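Local structure of lectin CEL-IV, C-type (Cucumaria echinata, 3ALU) at residues L51-S56 against W98-S103; H55-Q60 against V104-W109. The protein is a tetrameric C-type lectin that binds galactose-containing sugars such as raffinose at a calcium site carrying the EPN carbohydrate-recognition motif. All blocks are in the same frame, centred on the assembly; numbering follows the deposited sequence.

Contact 1: residues L51-S56 against W98-S103; sequences LASIHS and WTDGSS
Ser53 faces Trp98 with their CA atoms 6.1 Å apart, the closest backbone approach between segment 51-56, which leaves the end of strand 45-51, and segment 98-103, whose first four residues form a type I beta turn. The indole lies flat beneath segment 51-56: Ser53 CA stands 3.6 Å from the centroid of the six-membered ring, 15° off its normal, a CH-pi contact over the face, and Ser53 CB and Ile54 N cover the same face nearer its rim. The short serine side chain lets its CA and CB lie directly on the ring face. At the edge of the indole, Trp98 NE1 gives its hydrogen to a water at 3.0 Å, which in turn donates to Ile54 O, so the water satisfies the N-H and joins it to the other segment.

Beyond the indole the contact turns polar. His55 NE2 donates to Ser102 OG (2.9 Å), which lies nearly in the imidazole plane; with CG anti to the carbonyl carbon (chi1 -66°), the ring swings toward Ser102, just after the turn. Ser102 OG passes its own hydrogen to Asp100 OD2 at 2.7 Å, met on the syn side. The same OD2 accepts from Ser102 N, an Asx turn in which the amide comes from above the carboxylate plane, so two donors restrain the carboxylate at one oxygen while Gln148 bonds the other. A second water links Leu51 O, Thr99 OG1 and Asp100 N, while Thr99 OG1 also bonds Glu30.

Within the C-type lectin domain this joins the loop after strand 45-51 to the turn after strand 96-98. Helix 26-33 touches Leu51 and Thr99 through Phe26, strand 82-89 backs Trp98 with Ile85 and Met87, and Ile54 reaches Leu63 of helix 57-70.

Contact 2: residues H55-Q60 against V104-W109; sequences HSAESQ and VDYDGW
Tyr106 lays its ring against the backbone of Ser56 and Ala57, where the chain enters helix 57-70 of the C-type lectin domain. One face of the phenol receives Ser56 C, 3.7 Å above the plane and displaced toward the rim. Beside it, Tyr106 CE2 comes within 3.5 Å of Ala57 N, and the methyl of Ala57 merely adds a looser apolar touch to the same carbon. The ring gets there because CG lies anti to the backbone N (chi1 171°), which carries the phenol out from the loop and across the helix start.

Farther along, Tyr106 OH ends beside the aliphatic part of Gln60, 3.4 Å from CG. The two side chains cross at about a right angle, and the first torsion of Gln60, which sets CG anti to the backbone N (168°), brings that methylene to the hydroxyl end. Tyrosine is well suited here, since its long flat ring spans from the helix entrance to Gln60 in the first turn. At the other end, Tyr106 CB packs on His55 C. Asp105 also approaches the imidazole of His55, but so closely in the model that the detail is doubtful.

In the next layer, Ile54 touches both Tyr106 and Gln60, and Phe133 also packs on Gln60. On the loop side, Gly108 shares a backbone hydrogen bond with Trp134, whose ring meets Trp109 edge to face, while Asp107 makes an Asx turn with Trp109 N. Ser56 N, buried by the contact with Tyr106, has no partner in the model. The helix start is capped by the side chain of the same serine: Ser56 OG accepts from Ser59 N at 3.0 Å, the N-H pointing to it at 163°.

In the fold
The two contacts follow one another along both partners: 51-56 runs into 55-60, sharing His55 and Ser56, and 98-103 continues directly into 104-109. Contact 1 is the more deeply buried, its centre about 7 Å from the centre of the chain against about 11 Å for contact 2, which lies at the surface, with the side chain of Gln60 about 13 Å from the bound galactose. Hydrogen bonds and bridging waters join the segments of contact 1, whereas contact 2 has no direct hydrogen bond across it and rests on van der Waals packing. The seam between them is packed, for example Trp98 CD1 against Val104 CG2 at 3.7 Å.

Contact 1: residues L51-S56 against W98-S103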
ATOM      1  N   LEU A  51      -8.299  11.397 -18.024  1.00 11.55           N
ATOM      2  CA  LEU A  51      -7.260  10.900 -18.907  1.00 10.57           C
ATOM      3  C   LEU A  51      -5.923  11.232 -18.238  1.00 11.89           C
ATOM      4  O   LEU A  51      -5.805  12.224 -17.510  1.00 12.18           O
ATOM      5  CB  LEU A  51      -7.351  11.562 -20.262  1.00 11.34           C
ATOM      6  CG  LEU A  51      -8.463  11.059 -21.167  1.00 10.10           C
ATOM      7  CD1 LEU A  51      -8.697  12.052 -22.312  1.00 12.56           C
ATOM      8  CD2 LEU A  51      -8.097   9.705 -21.713  1.00 11.25           C
ATOM      9  N   ALA A  52      -4.902  10.397 -18.497  1.00 10.23           N
ATOM     10  CA  ALA A  52      -3.638  10.491 -17.797  1.00 10.49           C
ATOM     11  C   ALA A  52      -2.927  11.809 -18.090  1.00 11.30           C
ATOM     12  O   ALA A  52      -2.913  12.234 -19.229  1.00 11.18           O
ATOM     13  CB  ALA A  52      -2.738   9.336 -18.215  1.00 12.47           C
ATOM     14  N   SER A  53      -2.324  12.393 -17.069  1.00 11.06           N
ATOM     15  CA  SER A  53      -1.366  13.509 -17.291  1.00 11.82           C
ATOM     16  C   SER A  53       0.047  12.971 -17.078  1.00 12.35           C
ATOM     17  O   SER A  53       0.174  11.914 -16.492  1.00 14.49           O
ATOM     18  CB  SER A  53      -1.650  14.650 -16.364  1.00 12.12           C
ATOM     19  OG  SER A  53      -1.502  14.348 -14.967  1.00 12.40           O
ATOM     20  N   ILE A  54       1.083  13.695 -17.558  1.00 12.70           N
ATOM     21  CA  ILE A  54       2.453  13.133 -17.600  1.00 12.40           C
ATOM     22  C   ILE A  54       3.379  14.259 -17.194  1.00 13.00           C
ATOM     23  O   ILE A  54       3.277  15.364 -17.772  1.00 12.77           O
ATOM     24  CB  ILE A  54       2.799  12.606 -19.012  1.00 11.69           C
ATOM     25  CG1 ILE A  54       1.742  11.558 -19.477  1.00 12.56           C
ATOM     26  CG2 ILE A  54       4.244  12.044 -19.059  1.00 10.80           C
ATOM     27  CD1 ILE A  54       1.881  11.081 -20.940  1.00 11.69           C
ATOM     28  N   HIS A  55       4.265  14.000 -16.217  1.00 12.63           N
ATOM     29  CA  HIS A  55       5.012  15.115 -15.585  1.00 13.66           C
ATOM     30  C   HIS A  55       6.507  14.943 -15.538  1.00 14.40           C
ATOM     31  O   HIS A  55       7.221  15.772 -14.948  1.00 14.83           O
ATOM     32  CB  HIS A  55       4.452  15.366 -14.208  1.00 14.20           C
ATOM     33  CG  HIS A  55       3.059  15.854 -14.284  1.00 14.49           C
ATOM     34  ND1 HIS A  55       1.964  15.026 -14.105  1.00 19.26           N
ATOM     35  CD2 HIS A  55       2.581  17.047 -14.677  1.00 10.86           C
ATOM     36  CE1 HIS A  55       0.862  15.728 -14.307  1.00 14.00           C
ATOM     37  NE2 HIS A  55       1.207  16.952 -14.665  1.00 18.85           N
ATOM     38  N   SER A  56       6.985  13.892 -16.185  1.00 13.09           N
ATOM     39  CA  SER A  56       8.432  13.618 -16.220  1.00 14.14           C
ATOM     40  C   SER A  56       8.786  12.633 -17.315  1.00 13.84           C
ATOM     41  O   SER A  56       7.920  11.886 -17.815  1.00 14.15           O
ATOM     42  CB  SER A  56       8.944  13.078 -14.856  1.00 15.10           C
ATOM     43  OG  SER A  56       8.562  11.709 -14.680  1.00 16.12           O
ATOM     44  N   TRP A  98      -3.853  20.082 -18.962  1.00 12.74           N
ATOM     45  CA  TRP A  98      -4.243  18.721 -18.688  1.00 12.54           C
ATOM     46  C   TRP A  98      -5.645  18.733 -18.124  1.00 12.36           C
ATOM     47  O   TRP A  98      -5.990  19.621 -17.323  1.00 13.93           O
ATOM     48  CB  TRP A  98      -3.320  18.116 -17.631  1.00 11.97           C
ATOM     49  CG  TRP A  98      -1.907  17.875 -18.048  1.00 10.15           C
ATOM     50  CD1 TRP A  98      -0.785  18.509 -17.573  1.00 10.79           C
ATOM     51  CD2 TRP A  98      -1.446  16.892 -18.986  1.00 11.41           C
ATOM     52  NE1 TRP A  98       0.354  17.995 -18.185  1.00 11.30           N
ATOM     53  CE2 TRP A  98      -0.029  16.983 -19.036  1.00  9.71           C
ATOM     54  CE3 TRP A  98      -2.104  15.919 -19.787  1.00  8.89           C
ATOM     55  CZ2 TRP A  98       0.755  16.166 -19.857  1.00 10.95           C
ATOM     56  CZ3 TRP A  98      -1.334  15.102 -20.599  1.00  9.90           C
ATOM     57  CH2 TRP A  98       0.096  15.213 -20.630  1.00 10.87           C
ATOM     58  N   THR A  99      -6.425  17.711 -18.496  1.00 12.53           N
ATOM     59  CA  THR A  99      -7.806  17.594 -17.977  1.00 13.00           C
ATOM     60  C   THR A  99      -7.882  17.462 -16.478  1.00 12.54           C
ATOM     61  O   THR A  99      -8.904  17.848 -15.897  1.00 14.15           O
ATOM     62  CB  THR A  99      -8.600  16.462 -18.647  1.00 12.71           C
ATOM     63  OG1 THR A  99      -7.949  15.199 -18.391  1.00 14.67           O
ATOM     64  CG2 THR A  99      -8.746  16.728 -20.182  1.00 14.27           C
ATOM     65  N   ASP A 100      -6.821  16.985 -15.832  1.00 13.14           N
ATOM     66  CA  ASP A 100      -6.803  16.912 -14.378  1.00 15.01           C
ATOM     67  C   ASP A 100      -6.398  18.222 -13.692  1.00 15.50           C
ATOM     68  O   ASP A 100      -6.348  18.272 -12.466  1.00 16.54           O
ATOM     69  CB  ASP A 100      -5.985  15.702 -13.862  1.00 13.35           C
ATOM     70  CG  ASP A 100      -4.494  15.840 -14.107  1.00 15.80           C
ATOM     71  OD1 ASP A 100      -3.746  14.913 -13.705  1.00 16.24           O
ATOM     72  OD2 ASP A 100      -4.057  16.845 -14.697  1.00 14.15           O
ATOM     73  N   GLY A 101      -6.112  19.266 -14.469  1.00 15.77           N
ATOM     74  CA  GLY A 101      -5.776  20.572 -13.897  1.00 15.43           C
ATOM     75  C   GLY A 101      -4.359  20.688 -13.399  1.00 15.84           C
ATOM     76  O   GLY A 101      -3.996  21.726 -12.832  1.00 16.75           O
ATOM     77  N   SER A 102      -3.539  19.657 -13.639  1.00 14.59           N
ATOM     78  CA  SER A 102      -2.135  19.695 -13.206  1.00 15.98           C
ATOM     79  C   SER A 102      -1.298  20.581 -14.156  1.00 16.26           C
ATOM     80  O   SER A 102      -1.729  20.900 -15.265  1.00 15.81           O
ATOM     81  CB  SER A 102      -1.542  18.269 -13.110  1.00 15.58           C
ATOM     82  OG  SER A 102      -1.549  17.666 -14.391  1.00 16.63           O
ATOM     83  N   SER A 103      -0.092  20.960 -13.715  1.00 17.09           N
ATOM     84  CA  SER A 103       0.762  21.840 -14.525  1.00 18.63           C
ATOM     85  C   SER A 103       1.314  21.091 -15.718  1.00 17.97           C
ATOM     86  O   SER A 103       1.579  19.897 -15.654  1.00 16.35           O
ATOM     87  CB  SER A 103       1.973  22.319 -13.714  1.00 20.23           C
ATOM     88  OG  SER A 103       1.548  22.754 -12.437  1.00 26.95           O
TER
HETATM   89  O   HOH W   1      -5.215  14.953 -17.421  1.00 14.92           O
HETATM   90  O   HOH W   2       3.290  18.075 -18.487  1.00 14.81           O

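Contact 2: residues H55-Q60 against V104-W109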
ATOM      1  N   HIS A  55       4.265  14.000 -16.217  1.00 12.63           N
ATOM      2  CA  HIS A  55       5.012  15.115 -15.585  1.00 13.66           C
ATOM      3  C   HIS A  55       6.507  14.943 -15.538  1.00 14.40           C
ATOM      4  O   HIS A  55       7.221  15.772 -14.948  1.00 14.83           O
ATOM      5  CB  HIS A  55       4.452  15.366 -14.208  1.00 14.20           C
ATOM      6  CG  HIS A  55       3.059  15.854 -14.284  1.00 14.49           C
ATOM      7  ND1 HIS A  55       1.964  15.026 -14.105  1.00 19.26           N
ATOM      8  CD2 HIS A  55       2.581  17.047 -14.677  1.00 10.86           C
ATOM      9  CE1 HIS A  55       0.862  15.728 -14.307  1.00 14.00           C
ATOM     10  NE2 HIS A  55       1.207  16.952 -14.665  1.00 18.85           N
ATOM     11  N   SER A  56       6.985  13.892 -16.185  1.00 13.09           N
ATOM     12  CA  SER A  56       8.432  13.618 -16.220  1.00 14.14           C
ATOM     13  C   SER A  56       8.786  12.633 -17.315  1.00 13.84           C
ATOM     14  O   SER A  56       7.920  11.886 -17.815  1.00 14.15           O
ATOM     15  CB  SER A  56       8.944  13.078 -14.856  1.00 15.10           C
ATOM     16  OG  SER A  56       8.562  11.709 -14.680  1.00 16.12           O
ATOM     17  N   ALA A  57      10.084  12.609 -17.679  1.00 13.94           N
ATOM     18  CA  ALA A  57      10.594  11.671 -18.644  1.00 14.56           C
ATOM     19  C   ALA A  57      10.385  10.214 -18.207  1.00 12.97           C
ATOM     20  O   ALA A  57      10.121   9.358 -19.033  1.00 14.06           O
ATOM     21  CB  ALA A  57      12.091  11.928 -18.876  1.00 14.65           C
ATOM     22  N   GLU A  58      10.563   9.954 -16.912  1.00 14.32           N
ATOM     23  CA  GLU A  58      10.326   8.633 -16.359  1.00 15.47           C
ATOM     24  C   GLU A  58       8.863   8.233 -16.461  1.00 14.99           C
ATOM     25  O   GLU A  58       8.572   7.087 -16.760  1.00 15.18           O
ATOM     26  CB  GLU A  58      10.720   8.620 -14.893  1.00 17.11           C
ATOM     27  CG  GLU A  58      12.223   8.666 -14.704  1.00 24.65           C
ATOM     28  CD  GLU A  58      12.643   8.310 -13.290  1.00 33.74           C
ATOM     29  OE1 GLU A  58      13.855   8.052 -13.104  1.00 38.96           O
ATOM     30  OE2 GLU A  58      11.768   8.271 -12.371  1.00 36.08           O
ATOM     31  N   SER A  59       7.947   9.153 -16.160  1.00 13.97           N
ATOM     32  CA  SER A  59       6.497   8.818 -16.308  1.00 14.33           C
ATOM     33  C   SER A  59       6.192   8.567 -17.780  1.00 13.55           C
ATOM     34  O   SER A  59       5.449   7.638 -18.122  1.00 12.84           O
ATOM     35  CB  SER A  59       5.607   9.965 -15.801  1.00 14.12           C
ATOM     36  OG  SER A  59       5.758  10.127 -14.389  1.00 23.67           O
ATOM     37  N   GLN A  60       6.790   9.352 -18.677  1.00 11.97           N
ATOM     38  CA  GLN A  60       6.564   9.159 -20.085  1.00 11.20           C
ATOM     39  C   GLN A  60       7.060   7.778 -20.482  1.00 13.31           C
ATOM     40  O   GLN A  60       6.412   7.096 -21.273  1.00 14.00           O
ATOM     41  CB  GLN A  60       7.294  10.273 -20.901  1.00 12.86           C
ATOM     42  CG  GLN A  60       7.368  10.018 -22.416  1.00 13.44           C
ATOM     43  CD  GLN A  60       6.037   9.962 -23.114  1.00 13.01           C
ATOM     44  OE1 GLN A  60       5.948   9.463 -24.239  1.00 20.15           O
ATOM     45  NE2 GLN A  60       5.010  10.506 -22.487  1.00  9.61           N
ATOM     46  N   VAL A 104       1.495  21.805 -16.812  1.00 16.46           N
ATOM     47  CA  VAL A 104       2.214  21.254 -17.951  1.00 16.53           C
ATOM     48  C   VAL A 104       3.685  21.588 -17.715  1.00 17.13           C
ATOM     49  O   VAL A 104       4.208  22.626 -18.190  1.00 18.65           O
ATOM     50  CB  VAL A 104       1.689  21.808 -19.286  1.00 16.45           C
ATOM     51  CG1 VAL A 104       2.471  21.210 -20.474  1.00 16.74           C
ATOM     52  CG2 VAL A 104       0.175  21.511 -19.439  1.00 17.96           C
ATOM     53  N   ASP A 105       4.338  20.718 -16.975  1.00 16.94           N
ATOM     54  CA  ASP A 105       5.722  20.899 -16.542  1.00 17.13           C
ATOM     55  C   ASP A 105       6.658  19.898 -17.233  1.00 17.60           C
ATOM     56  O   ASP A 105       7.826  19.759 -16.849  1.00 19.89           O
ATOM     57  CB  ASP A 105       5.812  20.798 -14.994  1.00 17.23           C
ATOM     58  CG  ASP A 105       5.194  19.514 -14.409  1.00 19.18           C
ATOM     59  OD1 ASP A 105       4.693  18.632 -15.152  1.00 18.31           O
ATOM     60  OD2 ASP A 105       5.209  19.387 -13.157  1.00 22.13           O
ATOM     61  N   TYR A 106       6.119  19.145 -18.195  1.00 16.72           N
ATOM     62  CA  TYR A 106       6.878  18.195 -19.011  1.00 15.51           C
ATOM     63  C   TYR A 106       6.382  18.240 -20.454  1.00 16.72           C
ATOM     64  O   TYR A 106       5.179  18.226 -20.728  1.00 15.52           O
ATOM     65  CB  TYR A 106       6.777  16.752 -18.478  1.00 14.92           C
ATOM     66  CG  TYR A 106       7.375  15.746 -19.413  1.00 15.24           C
ATOM     67  CD1 TYR A 106       6.553  14.926 -20.208  1.00 14.50           C
ATOM     68  CD2 TYR A 106       8.777  15.606 -19.539  1.00 15.29           C
ATOM     69  CE1 TYR A 106       7.096  14.017 -21.107  1.00 13.86           C
ATOM     70  CE2 TYR A 106       9.329  14.698 -20.438  1.00 16.09           C
ATOM     71  CZ  TYR A 106       8.491  13.896 -21.211  1.00 16.21           C
ATOM     72  OH  TYR A 106       9.025  13.006 -22.111  1.00 16.91           O
ATOM     73  N   ASP A 107       7.352  18.275 -21.349  1.00 16.44           N
ATOM     74  CA  ASP A 107       7.167  18.384 -22.785  1.00 17.93           C
ATOM     75  C   ASP A 107       7.540  17.060 -23.450  1.00 17.04           C
ATOM     76  O   ASP A 107       8.732  16.742 -23.588  1.00 17.14           O
ATOM     77  CB  ASP A 107       8.094  19.528 -23.283  1.00 19.12           C
ATOM     78  CG  ASP A 107       8.183  19.618 -24.781  1.00 23.97           C
ATOM     79  OD1 ASP A 107       8.914  20.532 -25.283  1.00 27.16           O
ATOM     80  OD2 ASP A 107       7.562  18.796 -25.475  1.00 20.13           O
ATOM     81  N   GLY A 108       6.527  16.279 -23.871  1.00 15.60           N
ATOM     82  CA  GLY A 108       6.779  14.988 -24.469  1.00 14.52           C
ATOM     83  C   GLY A 108       6.437  14.908 -25.947  1.00 13.46           C
ATOM     84  O   GLY A 108       6.333  13.833 -26.517  1.00 13.56           O
ATOM     85  N   TRP A 109       6.281  16.061 -26.576  1.00 13.87           N
ATOM     86  CA  TRP A 109       5.868  16.131 -27.967  1.00 13.58           C
ATOM     87  C   TRP A 109       6.948  15.606 -28.932  1.00 14.91           C
ATOM     88  O   TRP A 109       8.129  15.940 -28.790  1.00 16.99           O
ATOM     89  CB  TRP A 109       5.599  17.594 -28.323  1.00 14.08           C
ATOM     90  CG  TRP A 109       4.439  18.214 -27.592  1.00 12.63           C
ATOM     91  CD1 TRP A 109       4.509  19.090 -26.550  1.00 13.13           C
ATOM     92  CD2 TRP A 109       3.046  17.928 -27.797  1.00 13.22           C
ATOM     93  NE1 TRP A 109       3.225  19.435 -26.131  1.00 14.74           N
ATOM     94  CE2 TRP A 109       2.315  18.728 -26.879  1.00 15.22           C
ATOM     95  CE3 TRP A 109       2.346  17.099 -28.687  1.00 13.66           C
ATOM     96  CZ2 TRP A 109       0.903  18.723 -26.818  1.00 14.00           C
ATOM     97  CZ3 TRP A 109       0.921  17.091 -28.636  1.00 15.27           C
ATOM     98  CH2 TRP A 109       0.226  17.900 -27.706  1.00 16.03           C
TER